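PDB 5GMX: carboxylesterase from Uncultured bacterium, which hydrolyses carboxylic esters as a family VIII carboxylesterase of beta-lactamase-like fold, and also acts on oxyimino cephalosporins. Local coordinates for residues Gly29-Glu41 with Ala355-Asp367. Sequence-based numbering, arbitrary orientation.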
loop_
_atom_site.group_PDB
_atom_site.type_symbol
_atom_site.label_atom_id
_atom_site.label_comp_id
_atom_site.label_asym_id
_atom_site.label_seq_id
_atom_site.Cartn_x
_atom_site.Cartn_y
_atom_site.Cartn_z
ATOM N N GLY A 29 -16.744 -7.049 19.176
ATOM C CA GLY A 29 -17.570 -7.167 17.987
ATOM C C GLY A 29 -17.112 -6.336 16.796
ATOM O O GLY A 29 -17.830 -6.227 15.803
ATOM N N LYS A 30 -15.915 -5.757 16.885
ATOM C CA LYS A 30 -15.396 -4.882 15.832
ATOM C C LYS A 30 -14.760 -5.604 14.636
ATOM O O LYS A 30 -14.296 -4.954 13.694
ATOM C CB LYS A 30 -14.371 -3.903 16.413
ATOM C CG LYS A 30 -14.961 -2.807 17.285
ATOM C CD LYS A 30 -13.908 -1.748 17.584
ATOM C CE LYS A 30 -14.533 -0.450 18.080
ATOM N NZ LYS A 30 -13.542 0.672 18.101
ATOM N N GLU A 31 -14.753 -6.932 14.654
ATOM C CA GLU A 31 -14.075 -7.685 13.604
ATOM C C GLU A 31 -14.958 -8.811 13.096
ATOM O O GLU A 31 -15.813 -9.322 13.818
ATOM C CB GLU A 31 -12.763 -8.288 14.131
ATOM C CG GLU A 31 -11.625 -7.308 14.446
ATOM C CD GLU A 31 -10.844 -6.824 13.233
ATOM O OE1 GLU A 31 -11.392 -6.803 12.105
ATOM O OE2 GLU A 31 -9.656 -6.470 13.422
ATOM N N VAL A 32 -14.748 -9.207 11.850
ATOM C CA VAL A 32 -15.295 -10.468 11.384
ATOM C C VAL A 32 -14.123 -11.427 11.222
ATOM O O VAL A 32 -14.025 -12.423 11.940
ATOM C CB VAL A 32 -16.070 -10.323 10.081
ATOM C CG1 VAL A 32 -16.494 -11.695 9.578
ATOM C CG2 VAL A 32 -17.282 -9.442 10.311
ATOM N N GLY A 33 -13.218 -11.094 10.306
ATOM C CA GLY A 33 -11.972 -11.825 10.152
ATOM C C GLY A 33 -10.794 -10.871 10.059
ATOM O O GLY A 33 -10.933 -9.758 9.551
ATOM N N ALA A 34 -9.630 -11.301 10.536
ATOM C CA ALA A 34 -8.471 -10.421 10.527
ATOM C C ALA A 34 -7.157 -11.171 10.634
ATOM O O ALA A 34 -7.083 -12.282 11.172
ATOM C CB ALA A 34 -8.579 -9.394 11.649
ATOM N N SER A 35 -6.113 -10.527 10.133
ATOM C CA SER A 35 -4.761 -11.039 10.223
ATOM C C SER A 35 -3.818 -9.903 10.609
ATOM O O SER A 35 -4.021 -8.737 10.229
ATOM C CB SER A 35 -4.326 -11.658 8.904
ATOM O OG SER A 35 -4.267 -10.670 7.890
ATOM N N PHE A 36 -2.787 -10.262 11.365
ATOM C CA PHE A 36 -1.839 -9.308 11.906
ATOM C C PHE A 36 -0.421 -9.879 11.901
ATOM O O PHE A 36 -0.199 -11.044 12.249
ATOM C CB PHE A 36 -2.239 -8.907 13.331
ATOM C CG PHE A 36 -1.246 -8.001 14.002
ATOM C CD1 PHE A 36 -0.256 -8.522 14.824
ATOM C CD2 PHE A 36 -1.273 -6.637 13.778
ATOM C CE1 PHE A 36 0.680 -7.694 15.416
ATOM C CE2 PHE A 36 -0.345 -5.799 14.378
ATOM C CZ PHE A 36 0.624 -6.325 15.202
ATOM N N GLY A 37 0.546 -9.049 11.541
ATOM C CA GLY A 37 1.940 -9.441 11.604
ATOM C C GLY A 37 2.790 -8.366 12.259
ATOM O O GLY A 37 2.483 -7.167 12.191
ATOM N N LEU A 38 3.855 -8.807 12.920
ATOM C CA LEU A 38 4.815 -7.906 13.525
ATOM C C LEU A 38 6.218 -8.481 13.379
ATOM O O LEU A 38 6.489 -9.625 13.770
ATOM C CB LEU A 38 4.479 -7.651 14.999
ATOM C CG LEU A 38 5.421 -6.725 15.790
ATOM C CD1 LEU A 38 5.268 -5.282 15.368
ATOM C CD2 LEU A 38 5.196 -6.842 17.297
ATOM N N ALA A 39 7.102 -7.692 12.780
ATOM C CA ALA A 39 8.496 -8.063 12.613
ATOM C C ALA A 39 9.381 -7.162 13.461
ATOM O O ALA A 39 9.173 -5.951 13.530
ATOM C CB ALA A 39 8.909 -7.993 11.148
ATOM N N ILE A 40 10.352 -7.773 14.128
ATOM C CA ILE A 40 11.333 -7.055 14.923
ATOM C C ILE A 40 12.728 -7.510 14.501
ATOM O O ILE A 40 13.002 -8.716 14.412
ATOM C CB ILE A 40 11.132 -7.289 16.443
ATOM C CG1 ILE A 40 9.768 -6.766 16.891
ATOM C CG2 ILE A 40 12.212 -6.573 17.254
ATOM C CD1 ILE A 40 9.675 -5.246 16.880
ATOM N N GLU A 41 13.581 -6.535 14.201
ATOM C CA GLU A 41 14.980 -6.781 13.862
ATOM C C GLU A 41 15.155 -7.857 12.798
ATOM O O GLU A 41 16.041 -8.692 12.897
ATOM C CB GLU A 41 15.764 -7.156 15.126
ATOM C CG GLU A 41 15.882 -6.003 16.117
ATOM C CD GLU A 41 16.739 -6.323 17.336
ATOM O OE1 GLU A 41 17.494 -7.324 17.305
ATOM O OE2 GLU A 41 16.672 -5.552 18.321
ATOM N N ALA A 355 13.188 1.413 16.032
ATOM C CA ALA A 355 12.919 0.171 16.754
ATOM C C ALA A 355 13.145 -1.056 15.871
ATOM O O ALA A 355 13.015 -2.189 16.332
ATOM C CB ALA A 355 11.493 0.176 17.296
ATOM N N ARG A 356 13.491 -0.825 14.608
ATOM C CA ARG A 356 13.620 -1.899 13.624
ATOM C C ARG A 356 12.345 -2.754 13.585
ATOM O O ARG A 356 12.390 -3.983 13.527
ATOM C CB ARG A 356 14.868 -2.740 13.907
ATOM C CG ARG A 356 16.160 -1.959 13.633
ATOM C CD ARG A 356 17.387 -2.623 14.219
ATOM N NE ARG A 356 17.694 -3.891 13.565
ATOM C CZ ARG A 356 18.506 -4.823 14.067
ATOM N NH1 ARG A 356 19.090 -4.639 15.248
ATOM N NH2 ARG A 356 18.729 -5.947 13.389
ATOM N N LEU A 357 11.207 -2.069 13.593
ATOM C CA LEU A 357 9.903 -2.708 13.713
ATOM C C LEU A 357 9.092 -2.533 12.433
ATOM O O LEU A 357 8.985 -1.431 11.915
ATOM C CB LEU A 357 9.146 -2.113 14.906
ATOM C CG LEU A 357 7.704 -2.510 15.241
ATOM C CD1 LEU A 357 7.460 -2.355 16.740
ATOM C CD2 LEU A 357 6.683 -1.661 14.472
ATOM N N GLY A 358 8.521 -3.617 11.924
ATOM C CA GLY A 358 7.601 -3.525 10.807
ATOM C C GLY A 358 6.277 -4.126 11.230
ATOM O O GLY A 358 6.249 -5.104 11.968
HETATM N N MSE A 359 5.175 -3.562 10.766
HETATM C CA MSE A 359 3.876 -4.040 11.214
HETATM C C MSE A 359 2.878 -4.101 10.074
HETATM O O MSE A 359 2.847 -3.203 9.217
HETATM C CB MSE A 359 3.331 -3.146 12.334
HETATM C CG MSE A 359 2.002 -3.642 12.897
HETATM SE SE MSE A 359 1.233 -2.510 14.321
HETATM C CE MSE A 359 2.817 -2.338 15.451
ATOM N N GLY A 360 2.055 -5.149 10.073
ATOM C CA GLY A 360 1.047 -5.315 9.040
ATOM C C GLY A 360 -0.305 -5.750 9.578
ATOM O O GLY A 360 -0.383 -6.562 10.496
ATOM N N TYR A 361 -1.380 -5.220 9.000
ATOM C CA TYR A 361 -2.716 -5.565 9.473
ATOM C C TYR A 361 -3.737 -5.520 8.336
ATOM O O TYR A 361 -3.822 -4.525 7.588
ATOM C CB TYR A 361 -3.103 -4.639 10.632
ATOM C CG TYR A 361 -4.534 -4.759 11.105
ATOM C CD1 TYR A 361 -5.052 -5.973 11.552
ATOM C CD2 TYR A 361 -5.349 -3.639 11.160
ATOM C CE1 TYR A 361 -6.372 -6.074 11.988
ATOM C CE2 TYR A 361 -6.649 -3.717 11.617
ATOM C CZ TYR A 361 -7.163 -4.936 12.007
ATOM O OH TYR A 361 -8.463 -4.979 12.434
ATOM N N ALA A 362 -4.474 -6.619 8.172
ATOM C CA ALA A 362 -5.452 -6.713 7.081
ATOM C C ALA A 362 -6.696 -7.474 7.528
ATOM O O ALA A 362 -6.589 -8.535 8.139
ATOM C CB ALA A 362 -4.833 -7.380 5.856
HETATM N N MSE A 363 -7.871 -6.950 7.197
HETATM C CA MSE A 363 -9.122 -7.503 7.702
HETATM C C MSE A 363 -10.244 -7.326 6.685
HETATM O O MSE A 363 -10.107 -6.550 5.744
HETATM C CB MSE A 363 -9.489 -6.836 9.027
HETATM C CG MSE A 363 -10.170 -5.482 8.885
HETATM SE SE MSE A 363 -9.175 -4.067 7.925
HETATM C CE MSE A 363 -7.472 -4.308 8.726
ATOM N N ASN A 364 -11.351 -8.046 6.863
ATOM C CA ASN A 364 -12.423 -7.984 5.878
ATOM C C ASN A 364 -13.636 -7.138 6.292
ATOM O O ASN A 364 -14.516 -6.882 5.468
ATOM C CB ASN A 364 -12.871 -9.403 5.500
ATOM C CG ASN A 364 -13.488 -10.167 6.662
ATOM O OD1 ASN A 364 -13.349 -9.790 7.824
ATOM N ND2 ASN A 364 -14.149 -11.271 6.344
ATOM N N GLN A 365 -13.693 -6.710 7.551
ATOM C CA GLN A 365 -14.752 -5.793 7.985
ATOM C C GLN A 365 -14.282 -4.342 7.957
ATOM O O GLN A 365 -13.480 -3.915 8.788
ATOM C CB GLN A 365 -15.248 -6.134 9.389
ATOM C CG GLN A 365 -16.291 -5.144 9.912
ATOM C CD GLN A 365 -17.528 -5.073 9.025
ATOM O OE1 GLN A 365 -18.280 -6.039 8.924
ATOM N NE2 GLN A 365 -17.734 -3.931 8.365
HETATM N N MSE A 366 -14.792 -3.580 7.003
HETATM C CA MSE A 366 -14.371 -2.201 6.832
HETATM C C MSE A 366 -14.999 -1.278 7.863
HETATM O O MSE A 366 -16.100 -1.526 8.341
HETATM C CB MSE A 366 -14.722 -1.716 5.430
HETATM C CG MSE A 366 -14.047 -2.488 4.317
HETATM SE SE MSE A 366 -14.630 -1.792 2.596
HETATM C CE MSE A 366 -13.789 -0.043 2.652
ATOM N N ASP A 367 -14.277 -0.216 8.201
ATOM C CA ASP A 367 -14.794 0.852 9.044
ATOM C C ASP A 367 -14.602 2.162 8.290
ATOM O O ASP A 367 -13.838 2.210 7.330
ATOM C CB ASP A 367 -14.084 0.881 10.402
ATOM C CG ASP A 367 -14.859 1.667 11.451
ATOM O OD1 ASP A 367 -15.658 2.553 11.072
ATOM O OD2 ASP A 367 -14.677 1.389 12.657
HETATM O O HOH W 1 -12.633 -7.868 10.269
#
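Phe36 and Met359 meet on the face of the sheet covered by the terminal helices 16-27 and 374-385, where strands 33-40 and 357-363 run antiparallel as central neighbours of the beta-lactamase-type sheet. The selenium of Met359, a selenomethionine, lies in the ring plane at the edge of Phe36, 3.6 Å from CE2: a Met-aromatic contact. With CG anti to the backbone N (chi1 175°), the Phe36 ring reaches toward the neighbouring strand, its CD2 edge near Tyr361 CB. Farther along, Leu38 CD1 rests 3.7 Å from Leu357 CG, and Ile40 CD1 packs 3.6 Å from Leu357 CD1; these branched ends bring no polar group to satisfy. On the other face Gly37, Gly358, Gly360, Ala39 and Ala362 project little bulk, while Ser35 OG reaches across to Ala362 O (3.2 Å), which already accepts from Ser35 N; OG also bonds Gly272 N. At one end Glu41 CG sits over the centre of the Arg356 guanidinium face; the carboxylate, well out of that plane, makes only a long salt bridge, and Arg356 NE turns to Asn284. At the other, Asn364 pairs with Gly33 through backbone N (to Gly33 O, 3.2 Å) and OD1 (from Gly33 N, 2.8 Å). A water accepting from Gln365 N links Glu31 OE1, salt-bridged to Arg375, to this end. Backbone bonds thus join the strands, apolar side chains pack one face against the helices, and the buried carboxylate is paired.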